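Local coordinates for protein NADH dehydrogenase, putative (Plasmodium falciparum, PDB 5JWC) that probably oxidises NADH with its bound FAD and passes the electrons to ubiquinone, as a type II NADH dehydrogenase of the malaria parasite, at residues L69-S74 with T204-D209; S74-V79 with I507-T512; G200-A205 with S460-G465. One frame throughout, in Å; residues are numbered along the deposited sequence.

Overall arrangement
All three contacts are largely buried, but contact 2 lies farthest from the chain's centre, near the second subunit, and includes partly exposed residues. Contacts 1 and 3 share helix 198-218, which meets helix 69-74 and strand 460-465, and both touch the same inhibitor molecule; Asp209 of contact 1 bonds to Tyr463 of contact 3. Contacts 1 and 2 share Ser74, and Thr76 of contact 2 bonds to Glu206 of contact 1. An acid carries each polar part: Glu206 takes a serine hydroxyl, Asp508 a serine amide and hydroxyl, Glu202 a strand amide. Contact 1 stays within the pyridine nucleotide-disulphide oxidoreductase region, whereas contacts 2 and 3 tie it to the C-terminal domain.

Contact 1 of 3, residues L69-S74 with T204-D209; sequences LPCLCS and TAEFAD. With 4W0 (5-fluoro-3-methyl-2-{4-[4-(trifluoromethoxy)benzyl]phenyl}quinolin-4(1H)-one), chain M.
Pro70 opens a buried contact between the short, weakly bonded helix 69-74 and part of helix 198-218, both in the two-dinucleotide-domain fold of the pyridine nucleotide-disulphide oxidoreductases. The segment axes come within 8.5 Å and cross at -28°, running nearly the same way. The backbone carbonyl of Pro70 touches the side chain of Glu206, while its ring lies near the bound FAD. One residue on, Cys71 SG is 3.8 Å from Glu206 OE1, so the sulfur lies beside the carboxylate on the side where the inhibitor sits. Cys73 CB packs on Phe207 CE2 at 4.1 Å, and the Cys73 carbonyl O meets the same ring obliquely near CZ. Helix 158-174 packs on both Cys73 and Phe207, and its Phe168 meets Phe207 edge-to-face. Ser74 closes the segment. Its OG, set between the backbone N and the carbonyl carbon (chi1 58°), donates to Glu206 OE2 over 2.6 Å. The hydroxyl arrives on the anti side of that oxygen, 35° out of the carboxylate plane. Thr76 OG1 also bonds to OE2, and two hydroxyls therefore grip one buried oxygen and limit rotation of the carboxylate. The glutamate gets there through a bend at chi2, which folds the chain back toward the serine. Its other oxygen faces the quinolone of the inhibitor in chain M: Glu206 OE1 lies 3.0 Å from ring carbon C2.

Contact 2 of 3, residues S74-V79 with I507-T512; sequences SGTLSV and IDFIKT. With 4W0 (5-fluoro-3-methyl-2-{4-[4-(trifluoromethoxy)benzyl]phenyl}quinolin-4(1H)-one), chain L; 4W0 (5-fluoro-3-methyl-2-{4-[4-(trifluoromethoxy)benzyl]phenyl}quinolin-4(1H)-one), chain K.
Loop-on-helix packing joins residues 74-79, the turn that leaves helix 69-74, to helix 499-515 of the C-terminal domain, close to the second subunit. The turn begins at Gly75, whose positive phi (88°) takes the chain out of the helix. The polar centre of the contact is Asp508, directed at the loop and holding Ser78 twice through one oxygen. Ser78 N donates to Asp508 OD2 at 2.6 Å, coming from above the carboxylate plane, and Ser78 OG reaches the syn lone pair of Asp508 OD2 at 2.8 Å. That second bond is possible because Ser78 OG stands between its own N and carbonyl carbon (chi1 62°), on the same side as the amide. Beside this polar pair lies an apolar patch. Leu77 CD2 sits over one face of the Phe509 ring, 4.2 Å from the centroid and displaced toward the rim, a CH-pi contact; it also packs on Asp508 CB. Thr76 CG2 approaches Phe509 CE1 at 4.1 Å, while Thr76 OG1 is turned to Glu206 and Arg517. Lys489 makes a cation-pi contact with the Phe509 ring. On the helix, Thr512 OG1 and Thr512 N both donate to Asp508 O, from opposite faces of its plane. Inhibitor molecules of chains L and K border the loop, at Leu77 O and Val79 CG2 respectively, and another lies near Phe509. With two donors on a single buried oxygen, Asp508 is probably held as a carboxylate, and the two bonds would hold the loop backbone at Ser78.

Contact 3 of 3, residues G200-A205 with S460-G465; sequences GVEVTA and SLAYIG. With 4W0 (5-fluoro-3-methyl-2-{4-[4-(trifluoromethoxy)benzyl]phenyl}quinolin-4(1H)-one), chain M.
A methyl group set against a peptide marks the place where the backbones of helix 198-218 and strand 460-465 come nearest: Ala205 CB lies 3.4 Å from both Ile464 C and Gly465 N. Apolar packing flanks it, with Ala205 CB also on Tyr463 CD2 and Val201 CG1 beside Ile464 CG2 at 4.0 Å. Over the centre of one face of the Tyr463 ring lies C2 of the inhibitor in chain M, 3.5 Å above the plane; on the opposite face Gly465 N lies above the ring, nearer its rim. The tyrosine hydroxyl is bonded to Asp209 and to the amide of His467, which anchors the far end of the ring. Across the segments the one direct hydrogen bond is nearly straight: Tyr463 N donates to Glu202 OE2 at 2.9 Å and 171°, meeting the oxygen on its anti side. An extended chain beyond CG carries the carboxylate down to the strand, where Glu202 CG also rests 3.4 Å from Tyr463 O. A water lies between Leu461 O and Glu202 OE1, the second bond weak; it has more acceptors in reach than protons to give. Val201 and Thr204 also pack on helix 243-255. Helix 198-218 begins at a GxGxxG-like strand-turn-helix pattern whose last glycine is Gly200, consistent with a second Rossmann-type nucleotide fold. By taking the Tyr463 amide, the buried Glu202 side chain would hold the strand backbone that carries a ring whose face lies against the inhibitor.

Contact 1 of 3, residues L69-S74 with T204-D209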
# COMPACT_ATOMS: atom_id res chain seq x y z
N LEU A 69 -10.83 -7.96 -6.57
CA LEU A 69 -10.96 -6.68 -5.86
C LEU A 69 -11.74 -6.77 -4.51
O LEU A 69 -11.35 -6.13 -3.54
CB LEU A 69 -11.64 -5.68 -6.79
CG LEU A 69 -10.68 -4.98 -7.78
CD1 LEU A 69 -11.43 -4.01 -8.66
CD2 LEU A 69 -9.54 -4.25 -7.07
N PRO A 70 -12.82 -7.58 -4.45
CA PRO A 70 -13.49 -7.71 -3.14
C PRO A 70 -12.56 -8.26 -2.06
O PRO A 70 -12.68 -7.84 -0.90
CB PRO A 70 -14.62 -8.70 -3.42
CG PRO A 70 -14.97 -8.43 -4.88
CD PRO A 70 -13.61 -8.23 -5.52
N CYS A 71 -11.64 -9.15 -2.43
CA CYS A 71 -10.67 -9.70 -1.47
C CYS A 71 -9.74 -8.63 -0.90
O CYS A 71 -9.24 -8.75 0.20
CB CYS A 71 -9.83 -10.78 -2.13
SG CYS A 71 -10.77 -12.26 -2.50
N LEU A 72 -9.53 -7.59 -1.69
CA LEU A 72 -8.68 -6.48 -1.29
C LEU A 72 -9.37 -5.60 -0.26
O LEU A 72 -8.70 -5.08 0.65
CB LEU A 72 -8.31 -5.67 -2.53
CG LEU A 72 -6.96 -5.00 -2.70
CD1 LEU A 72 -5.79 -5.92 -2.35
CD2 LEU A 72 -6.87 -4.51 -4.17
N CYS A 73 -10.69 -5.43 -0.38
CA CYS A 73 -11.47 -4.65 0.59
C CYS A 73 -11.32 -5.15 2.02
O CYS A 73 -11.34 -4.36 2.96
CB CYS A 73 -12.97 -4.63 0.23
SG CYS A 73 -13.36 -3.84 -1.33
N SER A 74 -11.18 -6.45 2.20
CA SER A 74 -11.14 -7.01 3.55
C SER A 74 -9.71 -7.32 3.96
O SER A 74 -9.44 -7.60 5.13
CB SER A 74 -11.95 -8.30 3.63
OG SER A 74 -11.42 -9.22 2.67
N THR A 204 -19.72 -7.83 0.54
CA THR A 204 -20.46 -8.06 1.77
C THR A 204 -19.91 -9.30 2.51
O THR A 204 -19.69 -9.26 3.72
CB THR A 204 -21.99 -8.23 1.48
OG1 THR A 204 -22.49 -7.06 0.82
CG2 THR A 204 -22.78 -8.46 2.76
N ALA A 205 -19.70 -10.39 1.78
CA ALA A 205 -19.20 -11.64 2.37
C ALA A 205 -17.81 -11.46 3.00
O ALA A 205 -17.53 -11.98 4.08
CB ALA A 205 -19.16 -12.75 1.29
N GLU A 206 -16.95 -10.72 2.31
CA GLU A 206 -15.58 -10.50 2.77
C GLU A 206 -15.55 -9.68 4.05
O GLU A 206 -14.80 -10.01 4.98
CB GLU A 206 -14.77 -9.81 1.68
CG GLU A 206 -14.32 -10.77 0.57
CD GLU A 206 -13.28 -11.76 1.07
OE1 GLU A 206 -13.12 -12.82 0.44
OE2 GLU A 206 -12.61 -11.46 2.10
N PHE A 207 -16.33 -8.61 4.10
CA PHE A 207 -16.49 -7.85 5.33
C PHE A 207 -17.11 -8.68 6.45
O PHE A 207 -16.68 -8.55 7.60
CB PHE A 207 -17.32 -6.59 5.09
CG PHE A 207 -16.47 -5.43 4.66
CD1 PHE A 207 -15.48 -4.96 5.51
CD2 PHE A 207 -16.61 -4.86 3.41
CE1 PHE A 207 -14.66 -3.89 5.12
CE2 PHE A 207 -15.82 -3.80 3.02
CZ PHE A 207 -14.84 -3.31 3.88
N ALA A 208 -18.09 -9.53 6.14
CA ALA A 208 -18.70 -10.36 7.17
C ALA A 208 -17.66 -11.28 7.80
O ALA A 208 -17.62 -11.43 9.02
CB ALA A 208 -19.88 -11.18 6.61
N ASP A 209 -16.81 -11.88 6.96
CA ASP A 209 -15.73 -12.74 7.47
C ASP A 209 -14.73 -11.95 8.32
O ASP A 209 -14.38 -12.36 9.43
CB ASP A 209 -14.97 -13.41 6.33
CG ASP A 209 -15.80 -14.47 5.59
OD1 ASP A 209 -16.90 -14.85 6.05
OD2 ASP A 209 -15.31 -14.92 4.54
C1 4W0 M . -12.16 -15.89 -0.92
C2 4W0 M . -12.34 -15.68 0.46
C3 4W0 M . -12.09 -16.72 1.37
C4 4W0 M . -11.66 -17.99 0.92
C5 4W0 M . -11.48 -18.19 -0.46
C6 4W0 M . -11.73 -17.16 -1.37
O1 4W0 M . -17.75 -17.27 12.22
C7 4W0 M . -11.40 -19.09 1.90
C8 4W0 M . -11.60 -18.87 3.32
C9 4W0 M . -12.05 -17.53 3.78
C10 4W0 M . -12.33 -17.17 5.22
C11 4W0 M . -13.34 -17.83 5.93
C12 4W0 M . -13.65 -17.48 7.24
C13 4W0 M . -12.94 -16.44 7.81
C14 4W0 M . -11.97 -15.77 7.11
C15 4W0 M . -11.67 -16.12 5.81
O2 4W0 M . -11.02 -20.18 1.52
N 4W0 M . -12.30 -16.49 2.82
C16 4W0 M . -13.14 -15.94 9.20
C17 4W0 M . -14.39 -16.29 9.96
C18 4W0 M . -15.65 -16.03 9.44
C19 4W0 M . -16.77 -16.36 10.19
C20 4W0 M . -16.62 -16.93 11.46
C21 4W0 M . -15.36 -17.18 11.98
C22 4W0 M . -14.24 -16.85 11.23
C23 4W0 M . -11.33 -19.99 4.29
F1 4W0 M . -11.07 -19.38 -0.89
C24 4W0 M . -18.30 -18.55 11.97
F2 4W0 M . -18.76 -18.56 10.72
F3 4W0 M . -19.31 -18.78 12.82
F4 4W0 M . -17.33 -19.47 12.13

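Contact 2 of 3, residues S74-V79 with I507-T512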
# COMPACT_ATOMS: atom_id res chain seq x y z
N SER A 74 -11.18 -6.45 2.20
CA SER A 74 -11.14 -7.01 3.55
C SER A 74 -9.71 -7.32 3.96
O SER A 74 -9.44 -7.60 5.13
CB SER A 74 -11.95 -8.30 3.63
OG SER A 74 -11.42 -9.22 2.67
N GLY A 75 -8.82 -7.33 2.97
CA GLY A 75 -7.43 -7.69 3.17
C GLY A 75 -7.15 -9.18 3.04
O GLY A 75 -6.09 -9.64 3.43
N THR A 76 -8.09 -9.93 2.48
CA THR A 76 -7.87 -11.36 2.25
C THR A 76 -6.70 -11.61 1.27
O THR A 76 -5.95 -12.57 1.41
CB THR A 76 -9.15 -12.06 1.73
OG1 THR A 76 -10.13 -12.12 2.77
CG2 THR A 76 -8.86 -13.48 1.27
N LEU A 77 -6.58 -10.76 0.26
CA LEU A 77 -5.46 -10.83 -0.68
C LEU A 77 -4.83 -9.44 -0.77
O LEU A 77 -5.47 -8.46 -0.44
CB LEU A 77 -5.94 -11.29 -2.05
CG LEU A 77 -6.56 -12.68 -2.13
CD1 LEU A 77 -7.11 -12.90 -3.54
CD2 LEU A 77 -5.53 -13.73 -1.79
N SER A 78 -3.59 -9.37 -1.25
CA SER A 78 -2.88 -8.09 -1.34
C SER A 78 -2.81 -7.55 -2.78
O SER A 78 -3.19 -8.23 -3.75
CB SER A 78 -1.46 -8.23 -0.79
OG SER A 78 -0.72 -9.16 -1.56
N VAL A 79 -2.32 -6.33 -2.90
CA VAL A 79 -2.24 -5.69 -4.19
C VAL A 79 -1.34 -6.45 -5.17
O VAL A 79 -1.59 -6.43 -6.37
CB VAL A 79 -1.76 -4.23 -4.04
CG1 VAL A 79 -1.46 -3.59 -5.39
CG2 VAL A 79 -2.85 -3.43 -3.34
N ILE A 507 1.00 -17.27 -1.18
CA ILE A 507 1.58 -16.72 0.06
C ILE A 507 0.52 -16.01 0.89
O ILE A 507 0.47 -16.16 2.12
CB ILE A 507 2.73 -15.72 -0.24
CG1 ILE A 507 3.93 -16.44 -0.86
CG2 ILE A 507 3.13 -14.94 1.03
CD1 ILE A 507 4.41 -17.65 -0.08
N ASP A 508 -0.34 -15.24 0.22
CA ASP A 508 -1.39 -14.51 0.93
C ASP A 508 -2.33 -15.44 1.69
O ASP A 508 -2.77 -15.11 2.79
CB ASP A 508 -2.20 -13.65 -0.05
CG ASP A 508 -1.54 -12.31 -0.32
OD1 ASP A 508 -0.46 -12.03 0.27
OD2 ASP A 508 -2.10 -11.52 -1.12
N PHE A 509 -2.64 -16.61 1.13
CA PHE A 509 -3.51 -17.53 1.85
C PHE A 509 -2.78 -18.15 3.04
O PHE A 509 -3.37 -18.30 4.11
CB PHE A 509 -4.10 -18.58 0.91
CG PHE A 509 -5.29 -18.08 0.14
CD1 PHE A 509 -6.43 -17.67 0.82
CD2 PHE A 509 -5.28 -17.99 -1.25
CE1 PHE A 509 -7.53 -17.18 0.15
CE2 PHE A 509 -6.36 -17.52 -1.92
CZ PHE A 509 -7.50 -17.11 -1.23
N ILE A 510 -1.51 -18.50 2.86
CA ILE A 510 -0.69 -18.90 4.01
C ILE A 510 -0.65 -17.80 5.07
O ILE A 510 -0.86 -18.06 6.26
CB ILE A 510 0.75 -19.24 3.61
CG1 ILE A 510 0.78 -20.39 2.60
CG2 ILE A 510 1.57 -19.61 4.86
CD1 ILE A 510 0.18 -21.66 3.13
N LYS A 511 -0.39 -16.57 4.63
CA LYS A 511 -0.26 -15.44 5.54
C LYS A 511 -1.53 -15.24 6.36
O LYS A 511 -1.49 -15.05 7.58
CB LYS A 511 0.07 -14.16 4.76
CG LYS A 511 0.32 -12.91 5.63
CD LYS A 511 -0.97 -12.11 5.92
CE LYS A 511 -0.71 -11.00 6.95
NZ LYS A 511 0.19 -9.93 6.40
N THR A 512 -2.66 -15.25 5.67
CA THR A 512 -3.95 -15.01 6.27
C THR A 512 -4.31 -16.14 7.24
O THR A 512 -4.83 -15.89 8.33
CB THR A 512 -5.02 -14.86 5.19
OG1 THR A 512 -4.82 -13.59 4.56
CG2 THR A 512 -6.40 -14.89 5.76
C1 4W0 L . -5.31 -5.11 1.34
C2 4W0 L . -4.69 -3.90 1.66
C3 4W0 L . -3.44 -3.94 2.32
C4 4W0 L . -2.79 -5.15 2.63
C5 4W0 L . -3.43 -6.35 2.30
C6 4W0 L . -4.67 -6.34 1.65
O1 4W0 L . -0.18 6.87 6.94
C7 4W0 L . -1.45 -5.16 3.32
C8 4W0 L . -0.82 -3.90 3.65
C9 4W0 L . -1.54 -2.65 3.31
C10 4W0 L . -0.98 -1.28 3.51
C11 4W0 L . 0.20 -1.06 2.81
C12 4W0 L . 0.82 0.16 2.88
C13 4W0 L . 0.22 1.15 3.61
C14 4W0 L . -0.98 0.97 4.28
C15 4W0 L . -1.60 -0.28 4.22
O2 4W0 L . -0.89 -6.20 3.61
N 4W0 L . -2.80 -2.66 2.64
C16 4W0 L . 0.97 2.45 3.58
C17 4W0 L . 0.65 3.57 4.51
C18 4W0 L . 0.76 3.43 5.88
C19 4W0 L . 0.49 4.53 6.69
C20 4W0 L . 0.11 5.74 6.13
C21 4W0 L . 0.02 5.87 4.75
C22 4W0 L . 0.29 4.78 3.93
C23 4W0 L . 0.54 -3.93 4.33
F1 4W0 L . -2.84 -7.50 2.59
C24 4W0 L . -1.32 6.85 7.79
F2 4W0 L . -2.31 6.18 7.18
F3 4W0 L . -1.73 8.10 8.11
F4 4W0 L . -1.00 6.25 8.95
C1 4W0 K . 7.38 -0.75 -1.00
C2 4W0 K . 6.13 -0.26 -1.42
C3 4W0 K . 5.22 -1.14 -2.02
C4 4W0 K . 5.50 -2.51 -2.22
C5 4W0 K . 6.74 -2.98 -1.80
C6 4W0 K . 7.68 -2.12 -1.20
O1 4W0 K . -3.95 4.72 -7.61
C7 4W0 K . 4.50 -3.43 -2.87
C8 4W0 K . 3.21 -2.90 -3.28
C9 4W0 K . 2.96 -1.45 -3.07
C10 4W0 K . 1.68 -0.75 -3.36
C11 4W0 K . 0.59 -1.26 -2.66
C12 4W0 K . -0.65 -0.69 -2.82
C13 4W0 K . -0.75 0.41 -3.64
C14 4W0 K . 0.34 0.95 -4.32
C15 4W0 K . 1.58 0.36 -4.16
O2 4W0 K . 4.74 -4.62 -3.06
N 4W0 K . 3.92 -0.60 -2.44
C16 4W0 K . -2.12 0.99 -3.72
C17 4W0 K . -2.55 1.95 -4.78
C18 4W0 K . -2.53 1.62 -6.12
C19 4W0 K . -2.99 2.53 -7.06
C20 4W0 K . -3.48 3.77 -6.66
C21 4W0 K . -3.51 4.08 -5.30
C22 4W0 K . -3.05 3.18 -4.36
C23 4W0 K . 2.20 -3.83 -3.92
F1 4W0 K . 7.04 -4.26 -1.97
C24 4W0 K . -3.09 5.30 -8.60
F2 4W0 K . -1.83 5.19 -8.16
F3 4W0 K . -3.38 6.61 -8.78
F4 4W0 K . -3.30 4.74 -9.82

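Contact 3 of 3, residues G200-A205 with S460-G465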
# COMPACT_ATOMS: atom_id res chain seq x y z
N GLY A 200 -21.19 -6.80 -5.23
CA GLY A 200 -21.85 -6.44 -3.98
C GLY A 200 -21.91 -7.61 -3.01
O GLY A 200 -21.63 -7.47 -1.82
N VAL A 201 -22.25 -8.78 -3.53
CA VAL A 201 -22.33 -9.98 -2.71
C VAL A 201 -20.95 -10.33 -2.15
O VAL A 201 -20.83 -10.61 -0.96
CB VAL A 201 -22.90 -11.17 -3.52
CG1 VAL A 201 -22.60 -12.47 -2.81
CG2 VAL A 201 -24.40 -10.99 -3.72
N GLU A 202 -19.91 -10.30 -2.99
CA GLU A 202 -18.58 -10.68 -2.52
C GLU A 202 -17.97 -9.67 -1.53
O GLU A 202 -17.31 -10.07 -0.57
CB GLU A 202 -17.65 -10.90 -3.71
CG GLU A 202 -18.06 -12.18 -4.49
CD GLU A 202 -17.08 -12.57 -5.58
OE1 GLU A 202 -16.86 -11.74 -6.50
OE2 GLU A 202 -16.54 -13.71 -5.52
N VAL A 203 -18.20 -8.39 -1.76
CA VAL A 203 -17.75 -7.37 -0.81
C VAL A 203 -18.41 -7.57 0.55
O VAL A 203 -17.76 -7.50 1.58
CB VAL A 203 -18.03 -5.94 -1.32
CG1 VAL A 203 -17.80 -4.89 -0.21
CG2 VAL A 203 -17.18 -5.66 -2.56
N THR A 204 -19.72 -7.83 0.54
CA THR A 204 -20.46 -8.06 1.77
C THR A 204 -19.91 -9.30 2.51
O THR A 204 -19.69 -9.26 3.72
CB THR A 204 -21.99 -8.23 1.48
OG1 THR A 204 -22.49 -7.06 0.82
CG2 THR A 204 -22.78 -8.46 2.76
N ALA A 205 -19.70 -10.39 1.78
CA ALA A 205 -19.20 -11.64 2.37
C ALA A 205 -17.81 -11.46 3.00
O ALA A 205 -17.53 -11.98 4.08
CB ALA A 205 -19.16 -12.75 1.29
N SER A 460 -19.33 -19.00 -14.01
CA SER A 460 -19.12 -17.93 -13.04
C SER A 460 -18.95 -18.51 -11.65
O SER A 460 -19.49 -19.58 -11.34
CB SER A 460 -20.30 -16.97 -13.04
OG SER A 460 -20.61 -16.53 -14.35
N LEU A 461 -18.24 -17.76 -10.81
CA LEU A 461 -17.88 -18.16 -9.47
C LEU A 461 -18.16 -17.01 -8.53
O LEU A 461 -17.92 -15.85 -8.88
CB LEU A 461 -16.38 -18.50 -9.38
CG LEU A 461 -15.97 -19.93 -9.13
CD1 LEU A 461 -16.26 -20.63 -10.45
CD2 LEU A 461 -14.49 -20.01 -8.82
N ALA A 462 -18.58 -17.31 -7.31
CA ALA A 462 -18.71 -16.26 -6.30
C ALA A 462 -18.42 -16.77 -4.90
O ALA A 462 -18.86 -17.86 -4.52
CB ALA A 462 -20.10 -15.64 -6.37
N TYR A 463 -17.69 -15.98 -4.11
CA TYR A 463 -17.49 -16.27 -2.70
C TYR A 463 -18.60 -15.60 -1.88
O TYR A 463 -18.85 -14.40 -2.03
CB TYR A 463 -16.11 -15.81 -2.21
CG TYR A 463 -15.93 -16.11 -0.74
CD1 TYR A 463 -15.77 -17.41 -0.29
CD2 TYR A 463 -15.94 -15.09 0.21
CE1 TYR A 463 -15.62 -17.71 1.05
CE2 TYR A 463 -15.80 -15.37 1.57
CZ TYR A 463 -15.63 -16.68 1.98
OH TYR A 463 -15.49 -17.00 3.31
N ILE A 464 -19.29 -16.37 -1.03
CA ILE A 464 -20.47 -15.82 -0.35
C ILE A 464 -20.39 -15.87 1.19
O ILE A 464 -21.40 -15.70 1.88
CB ILE A 464 -21.79 -16.51 -0.82
CG1 ILE A 464 -21.85 -17.98 -0.37
CG2 ILE A 464 -21.95 -16.40 -2.36
CD1 ILE A 464 -23.23 -18.60 -0.56
N GLY A 465 -19.19 -16.08 1.71
CA GLY A 465 -18.96 -15.96 3.14
C GLY A 465 -18.86 -17.28 3.87
O GLY A 465 -19.47 -18.29 3.46
C1 4W0 M . -12.16 -15.89 -0.92
C2 4W0 M . -12.34 -15.68 0.46
C3 4W0 M . -12.09 -16.72 1.37
C4 4W0 M . -11.66 -17.99 0.92
C5 4W0 M . -11.48 -18.19 -0.46
C6 4W0 M . -11.73 -17.16 -1.37
O1 4W0 M . -17.75 -17.27 12.22
C7 4W0 M . -11.40 -19.09 1.90
C8 4W0 M . -11.60 -18.87 3.32
C9 4W0 M . -12.05 -17.53 3.78
C10 4W0 M . -12.33 -17.17 5.22
C11 4W0 M . -13.34 -17.83 5.93
C12 4W0 M . -13.65 -17.48 7.24
C13 4W0 M . -12.94 -16.44 7.81
C14 4W0 M . -11.97 -15.77 7.11
C15 4W0 M . -11.67 -16.12 5.81
O2 4W0 M . -11.02 -20.18 1.52
N 4W0 M . -12.30 -16.49 2.82
C16 4W0 M . -13.14 -15.94 9.20
C17 4W0 M . -14.39 -16.29 9.96
C18 4W0 M . -15.65 -16.03 9.44
C19 4W0 M . -16.77 -16.36 10.19
C20 4W0 M . -16.62 -16.93 11.46
C21 4W0 M . -15.36 -17.18 11.98
C22 4W0 M . -14.24 -16.85 11.23
C23 4W0 M . -11.33 -19.99 4.29
F1 4W0 M . -11.07 -19.38 -0.89
C24 4W0 M . -18.30 -18.55 11.97
F2 4W0 M . -18.76 -18.56 10.72
F3 4W0 M . -19.31 -18.78 12.82
F4 4W0 M . -17.33 -19.47 12.13
O HOH W 1 -17.92 -13.28 -8.89